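Long-range contacts in Hen1 (Anabaena variabilis, PDB 3JWH), which probably methylates the 2'-hydroxyl of the 3'-terminal nucleotide of RNA, using S-adenosyl-L-methionine, whose product S-adenosyl-L-homocysteine is bound here: residues L47-F52 with D74-P79; Q187-G192 with M204-H209; L127-Q132 with E180-N185. All blocks are in the same frame, centred on the assembly; numbering follows the deposited sequence.

How the contacts relate
The three contacts lie in series along a Rossmann-like methyltransferase chain, in the order 1, 3, 2. Contact 1 lies toward the outside, where the end of helix 42-49 meets a loop through leucine side chains and the aliphatic part of a lysine, with no hydrogen bond across. Contacts 2 and 3 touch each other and share strand 184-188, an outermost strand of the sheet. Contact 2 is a partly buried strand pairing, held by backbone hydrogen bonds. Contact 3, the most buried of the three, is an aromatic cluster where the ends of helices 117-131 and 168-181 meet, with a water bridging the backbones. A backbone bond between Ile208 and Asn185 joins contacts 2 and 3, whereas contacts 1 and 3 lie on opposite sides of the chain's centre.

Contact 1 (L47-F52 with D74-P79); sequences LLKDSF and DRLRLP
Leu76 is met by two neighbouring side chains of helix 42-49, Lys49 and Leu48. The aliphatic part of Lys49 crosses it at about a right angle, and the packing is tighter than usual van der Waals contact: Lys49 CD lies 3.3 Å from Leu76 CD2. The other methyl, Leu76 CD1, is 4.1 Å from Leu48 CD1. Leu48 CD1 also reaches Leu78 CD1 at 3.8 Å, so a single methyl serves both loop leucines. Leu78 CD2 lies against the helix backbone, 4.0 Å from Lys49 CA.

Lys49 bends at its third torsion (chi3 -63°), which turns CE and NZ away from the leucine and leaves CG and CD to do the touching. Beyond the helix end, Phe52 N donates to Asp50 OD1 at 3.0 Å, closing an Asx turn; Asp50 also forms a salt bridge with Lys26.

This is plain apolar packing between the end of helix 42-49 and the loop joining helices 63-73 and 80-83. Trp83 of helix 80-83 touches both Leu48 and Leu76, Arg85 NH1 is hydrogen-bonded to the carbonyl of Leu48, and helix 13-27 adjoins 47-52, Leu25 touching Leu47 and Lys26 touching Phe52.

Contact 2 (Q187-G192 with M204-H209); sequences QFQPIG and MAVFIH
Gln187 and Val206 form a hydrogen-bonded antiparallel pair where the outermost strand 184-188 runs beside strand 202-209. Strand 202-209 runs antiparallel to both its neighbours, 135-141 and 184-188, at this end of the seven-stranded sheet, whose 3-2-1-4-5-7-6 order is that of Rossmann-like, class I methyltransferases. Val206 N gives an almost straight bond (179°) to Gln187 O at 3.0 Å, and Gln187 N returns one to Val206 O at the same length but more bent, 147°. A third, longer bond runs from Gln189 N to Met204 O, 3.3 Å, just past the end of the edge strand. Between the Gln187-Val206 pair and the Gln189-Met204 bond, Phe188 and Ala205 make the non-hydrogen-bonded pair.

Phe188 and Ala205 send their side chains to the same face, where Phe188 CE1 is 4.3 Å from Ala205 CB and helix 168-181 packs on both, through Gln172 and Phe171. The other face carries Val206. There Gln189, extended beyond CG, reaches its amide obliquely over the side chains of the neighbouring strand: NE2 is 3.6 Å from Val206 CG2, and OE1 is 3.7 Å from Met204 CE. Met204 reaches that spot with CG anti to its own N (chi1 177°) and a turn at chi3 that brings CE round. The Ile191 side chain crosses that of Met204 at about a right angle, its CG2 4.1 Å from Met204 CB. Helix 13-27 covers these chains, Ala24 touching Met204 and Val206, and Leu13 and Gln16 touching Ile191.

All three hydrogen bonds across this contact are backbone to backbone, so the alignment of the strands does not rest on a side-chain bond. The side chains add apolar contacts, and toward strand 202-209 even the Gln189 amide meets methyl groups.

Contact 3 (L127-Q132 with E180-N185); sequences LFEFAQ and ERFAYN
Phe128 packs against Phe182 and Tyr184 in an aromatic cluster that joins the end of helix 117-131 to the link between helix 168-181 and strand 184-188 in the methyltransferase fold.

The ring contacts are of three kinds. Phe128 points its edge at the face of Tyr184 in a T-shaped pair, centroids 5.2 Å apart and planes at 74°, with Phe128 CD1 3.7 Å from Tyr184 CE1. With CG anti to the carbonyl carbon (chi1 -63°), Phe128 turns its ring toward Tyr184 and leaves CB against Phe182. This CB sits over the ring face, 3.7 Å from the centroid of Phe182, in a CH-pi contact, while the two rings themselves meet obliquely. Arg181 CB lies over the opposite face, so the Phe182 ring is held between two aliphatic carbons. Glu129 comes in at the rim, its OE1 3.7 Å from Phe182 CE1 near the ring plane. From strand 202-209, Phe207 meets Phe128 edge-to-face and His209 meets Tyr184 likewise.

Tyr184 OH packs against the backbone of Gln132 and is hydrogen-bonded to the carbonyl of Pro133, which ties the ring to the chain just after helix 117-131. Arg181 forms a salt bridge with Glu124, about one turn before Phe128 on that helix.

Gln132 N bonds to Leu127 O at 3.1 Å in a wide pi-type turn, and on the other side an inverse gamma turn centred on Ala183 brings Tyr184 N to 2.7 Å from Phe182 O. The two backbones are bridged by a water that donates to Phe128 O at 2.6 Å and accepts from Ala183 N at 2.9 Å, lying in the plane of the Phe182 ring at its edge.

Contact 1 (L47-F52 with D74-P79)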
loop_
_atom_site.group_PDB
_atom_site.type_symbol
_atom_site.label_atom_id
_atom_site.label_comp_id
_atom_site.label_asym_id
_atom_site.label_seq_id
_atom_site.Cartn_x
_atom_site.Cartn_y
_atom_site.Cartn_z
ATOM N N LEU A 47 1.573 4.137 11.534
ATOM C CA LEU A 47 0.957 2.940 12.106
ATOM C C LEU A 47 1.546 2.557 13.472
ATOM O O LEU A 47 0.822 2.169 14.389
ATOM C CB LEU A 47 1.121 1.749 11.149
ATOM C CG LEU A 47 0.534 1.836 9.739
ATOM C CD1 LEU A 47 0.679 0.477 9.052
ATOM C CD2 LEU A 47 -0.939 2.248 9.805
ATOM N N LEU A 48 2.865 2.654 13.596
ATOM C CA LEU A 48 3.557 2.295 14.830
ATOM C C LEU A 48 3.126 3.195 15.989
ATOM O O LEU A 48 2.977 2.740 17.127
ATOM C CB LEU A 48 5.071 2.420 14.638
ATOM C CG LEU A 48 6.006 1.292 15.112
ATOM C CD1 LEU A 48 7.318 1.928 15.584
ATOM C CD2 LEU A 48 5.385 0.464 16.228
ATOM N N LYS A 49 2.936 4.472 15.692
ATOM C CA LYS A 49 2.524 5.455 16.693
ATOM C C LYS A 49 1.099 5.216 17.152
ATOM O O LYS A 49 0.756 5.537 18.277
ATOM C CB LYS A 49 2.617 6.881 16.131
ATOM C CG LYS A 49 4.026 7.378 15.896
ATOM C CD LYS A 49 4.026 8.779 15.279
ATOM C CE LYS A 49 3.377 8.772 13.901
ATOM N NZ LYS A 49 3.415 10.104 13.234
ATOM N N ASP A 50 0.285 4.644 16.277
ATOM C CA ASP A 50 -1.125 4.385 16.561
ATOM C C ASP A 50 -1.361 2.997 17.146
ATOM O O ASP A 50 -1.300 2.001 16.426
ATOM C CB ASP A 50 -1.920 4.534 15.268
ATOM C CG ASP A 50 -3.413 4.612 15.502
ATOM O OD1 ASP A 50 -3.885 4.047 16.513
ATOM O OD2 ASP A 50 -4.112 5.224 14.662
ATOM N N SER A 51 -1.667 2.940 18.439
ATOM C CA SER A 51 -1.896 1.670 19.133
ATOM C C SER A 51 -3.055 0.800 18.622
ATOM O O SER A 51 -3.275 -0.314 19.119
ATOM C CB SER A 51 -2.062 1.927 20.636
ATOM O OG SER A 51 -3.234 2.671 20.904
ATOM N N PHE A 52 -3.799 1.292 17.637
ATOM C CA PHE A 52 -4.909 0.527 17.064
ATOM C C PHE A 52 -4.338 -0.707 16.364
ATOM O O PHE A 52 -4.912 -1.794 16.400
ATOM C CB PHE A 52 -5.655 1.387 16.037
ATOM C CG PHE A 52 -6.599 0.609 15.158
ATOM C CD1 PHE A 52 -7.895 0.325 15.580
ATOM C CD2 PHE A 52 -6.195 0.174 13.902
ATOM C CE1 PHE A 52 -8.780 -0.379 14.758
ATOM C CE2 PHE A 52 -7.067 -0.531 13.071
ATOM C CZ PHE A 52 -8.366 -0.806 13.502
ATOM N N ASP A 74 12.901 5.609 14.757
ATOM C CA ASP A 74 13.523 5.697 16.069
ATOM C C ASP A 74 13.389 7.067 16.696
ATOM O O ASP A 74 13.755 7.258 17.842
ATOM C CB ASP A 74 14.998 5.303 15.999
ATOM C CG ASP A 74 15.192 3.806 16.002
ATOM O OD1 ASP A 74 14.487 3.138 16.771
ATOM O OD2 ASP A 74 16.043 3.301 15.249
ATOM N N ARG A 75 12.877 8.028 15.941
ATOM C CA ARG A 75 12.682 9.365 16.471
ATOM C C ARG A 75 11.403 9.371 17.309
ATOM O O ARG A 75 11.061 10.373 17.940
ATOM C CB ARG A 75 12.596 10.378 15.327
ATOM C CG ARG A 75 13.896 10.492 14.520
ATOM C CD ARG A 75 13.704 11.319 13.257
ATOM N NE ARG A 75 14.911 11.374 12.434
ATOM C CZ ARG A 75 14.948 11.878 11.201
ATOM N NH1 ARG A 75 13.842 12.366 10.650
ATOM N NH2 ARG A 75 16.087 11.893 10.518
ATOM N N LEU A 76 10.710 8.236 17.328
ATOM C CA LEU A 76 9.478 8.101 18.095
ATOM C C LEU A 76 9.755 7.714 19.545
ATOM O O LEU A 76 10.761 7.077 19.857
ATOM C CB LEU A 76 8.573 7.033 17.482
ATOM C CG LEU A 76 8.106 7.214 16.040
ATOM C CD1 LEU A 76 7.304 6.000 15.628
ATOM C CD2 LEU A 76 7.273 8.461 15.908
ATOM N N ARG A 77 8.847 8.107 20.424
ATOM C CA ARG A 77 8.945 7.783 21.836
ATOM C C ARG A 77 7.711 6.937 22.048
ATOM O O ARG A 77 6.597 7.380 21.777
ATOM C CB ARG A 77 8.905 9.057 22.678
ATOM C CG ARG A 77 10.063 9.995 22.369
ATOM C CD ARG A 77 11.385 9.360 22.793
ATOM N NE ARG A 77 12.467 9.620 21.844
ATOM C CZ ARG A 77 13.004 10.816 21.605
ATOM N NH1 ARG A 77 12.567 11.893 22.249
ATOM N NH2 ARG A 77 13.979 10.930 20.710
ATOM N N LEU A 78 7.906 5.706 22.505
ATOM C CA LEU A 78 6.780 4.810 22.681
ATOM C C LEU A 78 6.931 3.868 23.854
ATOM O O LEU A 78 8.031 3.651 24.360
ATOM C CB LEU A 78 6.605 3.963 21.423
ATOM C CG LEU A 78 6.373 4.593 20.054
ATOM C CD1 LEU A 78 6.806 3.600 18.981
ATOM C CD2 LEU A 78 4.905 4.954 19.892
ATOM N N PRO A 79 5.816 3.294 24.307
ATOM C CA PRO A 79 5.887 2.350 25.431
ATOM C C PRO A 79 6.671 1.131 24.926
ATOM O O PRO A 79 6.693 0.866 23.718
ATOM C CB PRO A 79 4.427 1.992 25.687
ATOM C CG PRO A 79 3.647 3.139 25.060
ATOM C CD PRO A 79 4.434 3.478 23.842
#

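Contact 2 (Q187-G192 with M204-H209)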
loop_
_atom_site.group_PDB
_atom_site.type_symbol
_atom_site.label_atom_id
_atom_site.label_comp_id
_atom_site.label_asym_id
_atom_site.label_seq_id
_atom_site.Cartn_x
_atom_site.Cartn_y
_atom_site.Cartn_z
ATOM N N GLN A 187 -13.118 -1.830 -4.654
ATOM C CA GLN A 187 -13.869 -0.591 -4.491
ATOM C C GLN A 187 -12.877 0.540 -4.730
ATOM O O GLN A 187 -11.751 0.501 -4.234
ATOM C CB GLN A 187 -14.438 -0.466 -3.073
ATOM C CG GLN A 187 -15.776 -1.152 -2.862
ATOM C CD GLN A 187 -16.855 -0.598 -3.771
ATOM O OE1 GLN A 187 -17.098 0.615 -3.800
ATOM N NE2 GLN A 187 -17.515 -1.483 -4.522
ATOM N N PHE A 188 -13.274 1.533 -5.513
ATOM C CA PHE A 188 -12.392 2.657 -5.771
ATOM C C PHE A 188 -12.773 3.823 -4.876
ATOM O O PHE A 188 -13.946 4.036 -4.582
ATOM C CB PHE A 188 -12.448 3.030 -7.243
ATOM C CG PHE A 188 -12.015 1.918 -8.144
ATOM C CD1 PHE A 188 -10.674 1.558 -8.230
ATOM C CD2 PHE A 188 -12.954 1.199 -8.880
ATOM C CE1 PHE A 188 -10.278 0.495 -9.037
ATOM C CE2 PHE A 188 -12.568 0.142 -9.682
ATOM C CZ PHE A 188 -11.227 -0.213 -9.763
ATOM N N GLN A 189 -11.763 4.550 -4.416
ATOM C CA GLN A 189 -11.965 5.678 -3.518
ATOM C C GLN A 189 -10.853 6.699 -3.703
ATOM O O GLN A 189 -9.829 6.630 -3.025
ATOM C CB GLN A 189 -11.951 5.190 -2.067
ATOM C CG GLN A 189 -13.086 4.242 -1.696
ATOM C CD GLN A 189 -12.758 3.363 -0.493
ATOM O OE1 GLN A 189 -12.210 3.832 0.510
ATOM N NE2 GLN A 189 -13.101 2.078 -0.588
ATOM N N PRO A 190 -11.029 7.658 -4.624
ATOM C CA PRO A 190 -9.975 8.660 -4.822
ATOM C C PRO A 190 -9.725 9.405 -3.513
ATOM O O PRO A 190 -10.644 9.589 -2.717
ATOM C CB PRO A 190 -10.557 9.560 -5.915
ATOM C CG PRO A 190 -12.026 9.485 -5.659
ATOM C CD PRO A 190 -12.227 8.001 -5.411
ATOM N N ILE A 191 -8.486 9.820 -3.276
ATOM C CA ILE A 191 -8.184 10.518 -2.038
ATOM C C ILE A 191 -7.951 12.015 -2.223
ATOM O O ILE A 191 -8.154 12.796 -1.294
ATOM C CB ILE A 191 -6.969 9.871 -1.316
ATOM C CG1 ILE A 191 -5.680 10.099 -2.103
ATOM C CG2 ILE A 191 -7.212 8.377 -1.146
ATOM C CD1 ILE A 191 -5.036 11.459 -1.864
ATOM N N GLY A 192 -7.535 12.415 -3.422
ATOM C CA GLY A 192 -7.299 13.826 -3.681
ATOM C C GLY A 192 -8.562 14.681 -3.708
ATOM O O GLY A 192 -9.373 14.649 -2.779
ATOM N N MET A 204 -7.027 5.216 -5.406
ATOM C CA MET A 204 -6.836 4.187 -4.396
ATOM C C MET A 204 -7.769 3.019 -4.689
ATOM O O MET A 204 -8.881 3.201 -5.180
ATOM C CB MET A 204 -7.108 4.743 -2.987
ATOM C CG MET A 204 -6.996 3.701 -1.862
ATOM S SD MET A 204 -6.853 4.372 -0.179
ATOM C CE MET A 204 -8.497 4.283 0.317
ATOM N N ALA A 205 -7.297 1.807 -4.427
ATOM C CA ALA A 205 -8.120 0.636 -4.637
ATOM C C ALA A 205 -8.109 -0.182 -3.359
ATOM O O ALA A 205 -7.050 -0.479 -2.809
ATOM C CB ALA A 205 -7.590 -0.182 -5.787
ATOM N N VAL A 206 -9.295 -0.497 -2.860
ATOM C CA VAL A 206 -9.415 -1.304 -1.665
ATOM C C VAL A 206 -10.006 -2.643 -2.110
ATOM O O VAL A 206 -11.177 -2.717 -2.480
ATOM C CB VAL A 206 -10.342 -0.639 -0.616
ATOM C CG1 VAL A 206 -10.482 -1.538 0.594
ATOM C CG2 VAL A 206 -9.758 0.708 -0.177
ATOM N N PHE A 207 -9.173 -3.683 -2.115
ATOM C CA PHE A 207 -9.602 -5.025 -2.493
ATOM C C PHE A 207 -10.004 -5.783 -1.244
ATOM O O PHE A 207 -9.280 -5.785 -0.249
ATOM C CB PHE A 207 -8.470 -5.803 -3.159
ATOM C CG PHE A 207 -8.045 -5.262 -4.481
ATOM C CD1 PHE A 207 -8.639 -5.712 -5.653
ATOM C CD2 PHE A 207 -6.991 -4.368 -4.563
ATOM C CE1 PHE A 207 -8.180 -5.291 -6.874
ATOM C CE2 PHE A 207 -6.526 -3.941 -5.777
ATOM C CZ PHE A 207 -7.112 -4.399 -6.935
ATOM N N ILE A 208 -11.156 -6.430 -1.286
ATOM C CA ILE A 208 -11.591 -7.206 -0.140
ATOM C C ILE A 208 -11.763 -8.650 -0.594
ATOM O O ILE A 208 -12.409 -8.927 -1.613
ATOM C CB ILE A 208 -12.904 -6.670 0.443
ATOM C CG1 ILE A 208 -12.660 -5.272 1.021
ATOM C CG2 ILE A 208 -13.421 -7.602 1.542
ATOM C CD1 ILE A 208 -13.886 -4.648 1.638
ATOM N N HIS A 209 -11.168 -9.572 0.152
ATOM C CA HIS A 209 -11.251 -10.975 -0.216
ATOM C C HIS A 209 -12.673 -11.488 -0.099
ATOM O O HIS A 209 -13.390 -11.151 0.829
ATOM C CB HIS A 209 -10.323 -11.828 0.667
ATOM C CG HIS A 209 -10.050 -13.191 0.112
ATOM N ND1 HIS A 209 -11.032 -14.150 -0.033
ATOM C CD2 HIS A 209 -8.920 -13.732 -0.401
ATOM C CE1 HIS A 209 -10.519 -15.216 -0.622
ATOM N NE2 HIS A 209 -9.239 -14.989 -0.854
#

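Contact 3 (L127-Q132 with E180-N185)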
loop_
_atom_site.group_PDB
_atom_site.type_symbol
_atom_site.label_atom_id
_atom_site.label_comp_id
_atom_site.label_asym_id
_atom_site.label_seq_id
_atom_site.Cartn_x
_atom_site.Cartn_y
_atom_site.Cartn_z
ATOM N N LEU A 127 1.117 -11.359 -4.180
ATOM C CA LEU A 127 0.158 -10.651 -3.352
ATOM C C LEU A 127 -1.275 -11.203 -3.300
ATOM O O LEU A 127 -1.824 -11.434 -2.216
ATOM C CB LEU A 127 0.126 -9.175 -3.786
ATOM C CG LEU A 127 -0.970 -8.259 -3.241
ATOM C CD1 LEU A 127 -0.801 -8.035 -1.745
ATOM C CD2 LEU A 127 -0.889 -6.934 -3.984
ATOM N N PHE A 128 -1.886 -11.418 -4.456
ATOM C CA PHE A 128 -3.265 -11.890 -4.479
ATOM C C PHE A 128 -3.486 -13.397 -4.474
ATOM O O PHE A 128 -4.618 -13.849 -4.369
ATOM C CB PHE A 128 -3.989 -11.259 -5.671
ATOM C CG PHE A 128 -4.094 -9.757 -5.592
ATOM C CD1 PHE A 128 -4.938 -9.153 -4.657
ATOM C CD2 PHE A 128 -3.355 -8.947 -6.450
ATOM C CE1 PHE A 128 -5.043 -7.764 -4.584
ATOM C CE2 PHE A 128 -3.453 -7.562 -6.383
ATOM C CZ PHE A 128 -4.299 -6.968 -5.449
ATOM N N GLU A 129 -2.406 -14.170 -4.562
ATOM C CA GLU A 129 -2.500 -15.631 -4.592
ATOM C C GLU A 129 -1.736 -16.238 -3.421
ATOM O O GLU A 129 -2.315 -16.937 -2.583
ATOM C CB GLU A 129 -1.940 -16.143 -5.925
ATOM C CG GLU A 129 -2.265 -17.583 -6.290
ATOM C CD GLU A 129 -1.731 -17.945 -7.671
ATOM O OE1 GLU A 129 -2.308 -17.473 -8.674
ATOM O OE2 GLU A 129 -0.719 -18.679 -7.757
ATOM N N PHE A 130 -0.438 -15.945 -3.353
ATOM C CA PHE A 130 0.414 -16.446 -2.286
ATOM C C PHE A 130 0.012 -15.924 -0.893
ATOM O O PHE A 130 -0.499 -16.681 -0.063
ATOM C CB PHE A 130 1.874 -16.083 -2.587
ATOM C CG PHE A 130 2.858 -16.688 -1.632
ATOM C CD1 PHE A 130 3.043 -18.071 -1.591
ATOM C CD2 PHE A 130 3.585 -15.888 -0.760
ATOM C CE1 PHE A 130 3.941 -18.652 -0.691
ATOM C CE2 PHE A 130 4.487 -16.456 0.145
ATOM C CZ PHE A 130 4.665 -17.846 0.178
ATOM N N ALA A 131 0.254 -14.638 -0.623
ATOM C CA ALA A 131 -0.090 -14.070 0.683
ATOM C C ALA A 131 -1.600 -14.128 0.891
ATOM O O ALA A 131 -2.091 -14.648 1.889
ATOM C CB ALA A 131 0.404 -12.628 0.774
ATOM N N GLN A 132 -2.324 -13.598 -0.087
ATOM C CA GLN A 132 -3.770 -13.570 -0.078
ATOM C C GLN A 132 -4.375 -13.009 1.202
ATOM O O GLN A 132 -5.188 -13.659 1.840
ATOM C CB GLN A 132 -4.318 -14.976 -0.341
ATOM C CG GLN A 132 -5.712 -15.010 -0.939
ATOM C CD GLN A 132 -6.062 -16.372 -1.538
ATOM O OE1 GLN A 132 -5.205 -17.059 -2.089
ATOM N NE2 GLN A 132 -7.322 -16.745 -1.457
ATOM N N GLU A 180 -10.913 -10.595 -11.477
ATOM C CA GLU A 180 -11.319 -11.617 -12.438
ATOM C C GLU A 180 -10.421 -12.844 -12.317
ATOM O O GLU A 180 -10.856 -13.965 -12.567
ATOM C CB GLU A 180 -11.246 -11.059 -13.862
ATOM C CG GLU A 180 -12.438 -10.207 -14.273
ATOM C CD GLU A 180 -12.132 -9.269 -15.444
ATOM O OE1 GLU A 180 -11.272 -9.608 -16.292
ATOM O OE2 GLU A 180 -12.767 -8.187 -15.522
ATOM N N ARG A 181 -9.172 -12.621 -11.924
ATOM C CA ARG A 181 -8.196 -13.692 -11.772
ATOM C C ARG A 181 -8.066 -14.180 -10.348
ATOM O O ARG A 181 -7.795 -15.362 -10.114
ATOM C CB ARG A 181 -6.816 -13.234 -12.263
ATOM C CG ARG A 181 -6.669 -13.231 -13.781
ATOM C CD ARG A 181 -5.233 -12.955 -14.197
ATOM N NE ARG A 181 -4.845 -11.574 -13.938
ATOM C CZ ARG A 181 -3.659 -11.200 -13.466
ATOM N NH1 ARG A 181 -2.727 -12.106 -13.185
ATOM N NH2 ARG A 181 -3.398 -9.914 -13.284
ATOM N N PHE A 182 -8.267 -13.271 -9.400
ATOM C CA PHE A 182 -8.141 -13.589 -7.991
ATOM C C PHE A 182 -9.445 -13.460 -7.201
ATOM O O PHE A 182 -10.366 -12.769 -7.619
ATOM C CB PHE A 182 -7.042 -12.705 -7.417
ATOM C CG PHE A 182 -5.748 -12.822 -8.168
ATOM C CD1 PHE A 182 -4.925 -13.933 -7.994
ATOM C CD2 PHE A 182 -5.374 -11.846 -9.096
ATOM C CE1 PHE A 182 -3.756 -14.071 -8.728
ATOM C CE2 PHE A 182 -4.209 -11.978 -9.832
ATOM C CZ PHE A 182 -3.394 -13.088 -9.652
ATOM N N ALA A 183 -9.517 -14.132 -6.056
ATOM C CA ALA A 183 -10.729 -14.117 -5.228
ATOM C C ALA A 183 -10.952 -12.805 -4.468
ATOM O O ALA A 183 -11.048 -12.790 -3.240
ATOM C CB ALA A 183 -10.708 -15.312 -4.241
ATOM N N TYR A 184 -11.037 -11.704 -5.202
ATOM C CA TYR A 184 -11.246 -10.401 -4.580
ATOM C C TYR A 184 -12.279 -9.569 -5.315
ATOM O O TYR A 184 -12.566 -9.801 -6.483
ATOM C CB TYR A 184 -9.948 -9.575 -4.558
ATOM C CG TYR A 184 -8.900 -10.064 -3.609
ATOM C CD1 TYR A 184 -8.081 -11.146 -3.941
ATOM C CD2 TYR A 184 -8.749 -9.477 -2.353
ATOM C CE1 TYR A 184 -7.143 -11.631 -3.040
ATOM C CE2 TYR A 184 -7.815 -9.961 -1.452
ATOM C CZ TYR A 184 -7.014 -11.038 -1.798
ATOM O OH TYR A 184 -6.079 -11.518 -0.894
ATOM N N ASN A 185 -12.821 -8.595 -4.601
ATOM C CA ASN A 185 -13.756 -7.642 -5.166
ATOM C C ASN A 185 -13.073 -6.303 -4.841
ATOM O O ASN A 185 -12.339 -6.184 -3.849
ATOM C CB ASN A 185 -15.128 -7.786 -4.521
ATOM C CG ASN A 185 -15.823 -9.077 -4.924
ATOM O OD1 ASN A 185 -16.450 -9.734 -4.101
ATOM N ND2 ASN A 185 -15.713 -9.447 -6.193
HETATM O O HOH W 1 -6.888 -14.916 -4.987
#